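Local atomic coordinates of B-agarase (Agarivorans gilvus, PDB entry 5Z6P), a protein that probably hydrolyses beta-glycosidic bonds of agarose, as a glycoside hydrolase family 50 agarase. Residues A[702-707]-A[759-764]. Residues are numbered along the deposited sequence; the frame is centred on the assembly and turned at random.
Sequences TVVDNP and YPKRFR
R762, in the last turn of helix 745-762, reaches across to V704 O at the end of helix 689-704 and to N706 O in the loop that follows. Its NH1 makes the main bond to N706 O at 2.9 Å (N-H...O angle 150°), coming from above the carbonyl plane rather than along a lone pair. The same NH1 also bonds weakly to V704 O at 2.8 Å, where the N-H points poorly, and NH2 adds a long, weak bond to N706 O at 3.4 Å. NH2 also hydrogen-bonds the carbonyl of W290 in strand 289-293. A bend at chi2 (92°) turns the otherwise extended arginine chain toward these oxygens, and its CG lies over the centre of the F763 ring, 3.7 Å above the plane.

The apolar part of the contact is V704 against K761: CG1 meets CD at 3.9 Å, the two side chains crossing at about a right angle. D705 OD1 packs on the same K761 CD at 3.4 Å. V704 and R762 both rest on F301 of strand 299-305, consistent with helices outside the (beta/alpha)8 barrel expected of this family.

D705 OD1 is 5.2 Å from K761 NZ, too far for a salt bridge, so any attraction is probably weak.

V704 O lies near the negative end of the helix dipole, which would probably favour the positive guanidinium; R762 thus ties the ends of two helices to strand 289-293.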
ATOM      1  N   THR A 702      -0.389  18.513   0.791  1.00 14.54           N
ATOM      2  CA  THR A 702      -1.045  18.212  -0.442  1.00 16.53           C
ATOM      3  C   THR A 702      -2.519  17.764  -0.251  1.00 21.74           C
ATOM      4  O   THR A 702      -3.407  18.090  -1.058  1.00 21.39           O
ATOM      5  CB  THR A 702      -0.157  17.172  -1.143  1.00 20.04           C
ATOM      6  OG1 THR A 702       0.473  17.722  -2.308  1.00 25.56           O
ATOM      7  CG2 THR A 702      -0.834  15.936  -1.367  1.00 12.54           C
ATOM      8  N   VAL A 703      -2.799  17.087   0.854  1.00 19.41           N
ATOM      9  CA  VAL A 703      -4.160  16.642   1.134  1.00 15.95           C
ATOM     10  C   VAL A 703      -4.941  17.777   1.786  1.00 15.85           C
ATOM     11  O   VAL A 703      -6.096  18.024   1.436  1.00 15.70           O
ATOM     12  CB  VAL A 703      -4.174  15.393   2.034  1.00 16.76           C
ATOM     13  CG1 VAL A 703      -5.607  14.941   2.331  1.00 14.49           C
ATOM     14  CG2 VAL A 703      -3.354  14.259   1.386  1.00 14.90           C
ATOM     15  N   VAL A 704      -4.306  18.466   2.728  1.00 17.99           N
ATOM     16  CA  VAL A 704      -4.926  19.607   3.384  1.00 17.99           C
ATOM     17  C   VAL A 704      -5.297  20.669   2.348  1.00 17.43           C
ATOM     18  O   VAL A 704      -6.324  21.321   2.482  1.00 15.30           O
ATOM     19  CB  VAL A 704      -4.010  20.213   4.467  1.00 20.69           C
ATOM     20  CG1 VAL A 704      -4.642  21.441   5.076  1.00 24.38           C
ATOM     21  CG2 VAL A 704      -3.764  19.201   5.551  1.00 19.78           C
ATOM     22  N   ASP A 705      -4.478  20.799   1.305  1.00 18.38           N
ATOM     23  CA  ASP A 705      -4.693  21.798   0.259  1.00 18.75           C
ATOM     24  C   ASP A 705      -5.777  21.385  -0.741  1.00 20.42           C
ATOM     25  O   ASP A 705      -6.245  22.205  -1.520  1.00 16.18           O
ATOM     26  CB  ASP A 705      -3.403  22.080  -0.516  1.00 17.05           C
ATOM     27  CG  ASP A 705      -2.427  22.987   0.244  1.00 20.65           C
ATOM     28  OD1 ASP A 705      -2.805  23.562   1.281  1.00 23.95           O
ATOM     29  OD2 ASP A 705      -1.281  23.124  -0.212  1.00 22.50           O
ATOM     30  N   ASN A 706      -6.143  20.109  -0.752  1.00 18.50           N
ATOM     31  CA  ASN A 706      -7.125  19.647  -1.727  1.00 18.79           C
ATOM     32  C   ASN A 706      -8.527  19.760  -1.152  1.00 17.43           C
ATOM     33  O   ASN A 706      -8.851  19.148  -0.134  1.00 16.68           O
ATOM     34  CB  ASN A 706      -6.840  18.209  -2.181  1.00 17.68           C
ATOM     35  CG  ASN A 706      -7.713  17.796  -3.346  1.00 16.33           C
ATOM     36  OD1 ASN A 706      -8.938  17.776  -3.229  1.00 15.94           O
ATOM     37  ND2 ASN A 706      -7.092  17.484  -4.480  1.00 13.67           N
ATOM     38  N   PRO A 707      -9.379  20.532  -1.825  1.00 17.65           N
ATOM     39  CA  PRO A 707     -10.677  20.855  -1.233  1.00 18.15           C
ATOM     40  C   PRO A 707     -11.688  19.695  -1.273  1.00 16.88           C
ATOM     41  O   PRO A 707     -12.795  19.872  -0.791  1.00 19.91           O
ATOM     42  CB  PRO A 707     -11.159  22.036  -2.084  1.00 18.44           C
ATOM     43  CG  PRO A 707     -10.526  21.811  -3.414  1.00 17.35           C
ATOM     44  CD  PRO A 707      -9.200  21.148  -3.155  1.00 20.06           C
ATOM     45  N   TYR A 759      -5.543  22.808  10.640  1.00 17.68           N
ATOM     46  CA  TYR A 759      -6.829  23.428  10.866  1.00 20.11           C
ATOM     47  C   TYR A 759      -6.832  24.916  10.488  1.00 21.24           C
ATOM     48  O   TYR A 759      -7.708  25.346   9.743  1.00 21.94           O
ATOM     49  CB  TYR A 759      -7.269  23.227  12.322  1.00 19.77           C
ATOM     50  CG  TYR A 759      -8.043  21.948  12.570  1.00 19.64           C
ATOM     51  CD1 TYR A 759      -8.971  21.485  11.649  1.00 16.21           C
ATOM     52  CD2 TYR A 759      -7.844  21.209  13.729  1.00 17.10           C
ATOM     53  CE1 TYR A 759      -9.696  20.304  11.891  1.00 17.45           C
ATOM     54  CE2 TYR A 759      -8.556  20.045  13.973  1.00 16.88           C
ATOM     55  CZ  TYR A 759      -9.481  19.600  13.054  1.00 15.09           C
ATOM     56  OH  TYR A 759     -10.171  18.432  13.299  1.00 16.71           O
ATOM     57  N   PRO A 760      -5.861  25.705  10.990  1.00 21.36           N
ATOM     58  CA  PRO A 760      -5.885  27.091  10.516  1.00 23.23           C
ATOM     59  C   PRO A 760      -5.615  27.222   9.021  1.00 24.64           C
ATOM     60  O   PRO A 760      -6.184  28.109   8.399  1.00 22.76           O
ATOM     61  CB  PRO A 760      -4.785  27.778  11.346  1.00 23.97           C
ATOM     62  CG  PRO A 760      -4.043  26.702  12.039  1.00 21.18           C
ATOM     63  CD  PRO A 760      -4.978  25.548  12.159  1.00 19.90           C
ATOM     64  N   LYS A 761      -4.797  26.352   8.440  1.00 24.04           N
ATOM     65  CA  LYS A 761      -4.566  26.430   6.998  1.00 22.48           C
ATOM     66  C   LYS A 761      -5.824  26.073   6.213  1.00 27.74           C
ATOM     67  O   LYS A 761      -6.176  26.747   5.245  1.00 27.88           O
ATOM     68  CB  LYS A 761      -3.432  25.519   6.562  1.00 21.95           C
ATOM     69  CG  LYS A 761      -3.020  25.764   5.128  1.00 28.75           C
ATOM     70  CD  LYS A 761      -2.387  24.547   4.486  1.00 30.34           C
ATOM     71  CE  LYS A 761      -1.333  23.924   5.376  1.00 31.84           C
ATOM     72  NZ  LYS A 761      -0.179  24.812   5.638  1.00 40.93           N
ATOM     73  N   ARG A 762      -6.498  25.024   6.623  1.00 23.80           N
ATOM     74  CA  ARG A 762      -7.655  24.554   5.939  1.00 26.22           C
ATOM     75  C   ARG A 762      -8.785  25.526   5.925  1.00 29.40           C
ATOM     76  O   ARG A 762      -9.304  25.834   4.897  1.00 27.52           O
ATOM     77  CB  ARG A 762      -8.175  23.272   6.569  1.00 23.93           C
ATOM     78  CG  ARG A 762      -9.365  22.690   5.860  1.00 25.28           C
ATOM     79  CD  ARG A 762      -8.941  21.696   4.828  1.00 24.24           C
ATOM     80  NE  ARG A 762     -10.035  21.243   4.026  1.00 24.41           N
ATOM     81  CZ  ARG A 762      -9.922  20.467   2.975  1.00 17.65           C
ATOM     82  NH1 ARG A 762      -8.762  20.031   2.638  1.00 15.16           N
ATOM     83  NH2 ARG A 762     -10.993  20.140   2.297  1.00 17.61           N
ATOM     84  N   PHE A 763      -9.125  25.988   7.114  1.00 28.37           N
ATOM     85  CA  PHE A 763     -10.244  26.845   7.339  1.00 30.21           C
ATOM     86  C   PHE A 763      -9.975  28.326   7.324  1.00 38.19           C
ATOM     87  O   PHE A 763     -10.421  29.042   8.183  1.00 43.79           O
ATOM     88  CB  PHE A 763     -10.956  26.420   8.578  1.00 30.13           C
ATOM     89  CG  PHE A 763     -11.508  25.042   8.484  1.00 31.42           C
ATOM     90  CD1 PHE A 763     -12.589  24.772   7.689  1.00 27.88           C
ATOM     91  CD2 PHE A 763     -10.923  24.031   9.158  1.00 27.25           C
ATOM     92  CE1 PHE A 763     -13.081  23.519   7.600  1.00 26.96           C
ATOM     93  CE2 PHE A 763     -11.399  22.775   9.064  1.00 25.70           C
ATOM     94  CZ  PHE A 763     -12.490  22.516   8.301  1.00 26.34           C
ATOM     95  N   ARG A 764      -9.298  28.714   6.250  1.00 43.50           N
ATOM     96  CA  ARG A 764      -8.825  30.015   5.843  1.00 44.93           C
ATOM     97  C   ARG A 764      -7.631  30.480   6.575  1.00 41.59           C
ATOM     98  O   ARG A 764      -6.594  30.520   5.971  1.00 46.79           O
ATOM     99  CB  ARG A 764      -9.910  31.059   5.751  1.00 47.59           C
ATOM    100  CG  ARG A 764     -11.108  30.537   5.016  1.00 55.04           C
ATOM    101  CD  ARG A 764     -11.312  31.263   3.714  1.00 64.16           C
ATOM    102  NE  ARG A 764     -12.612  31.005   3.137  1.00 62.35           N
ATOM    103  CZ  ARG A 764     -13.250  31.877   2.380  1.00 64.12           C
ATOM    104  NH1 ARG A 764     -12.709  33.055   2.142  1.00 69.39           N
ATOM    105  NH2 ARG A 764     -14.427  31.585   1.878  1.00 60.65           N
TER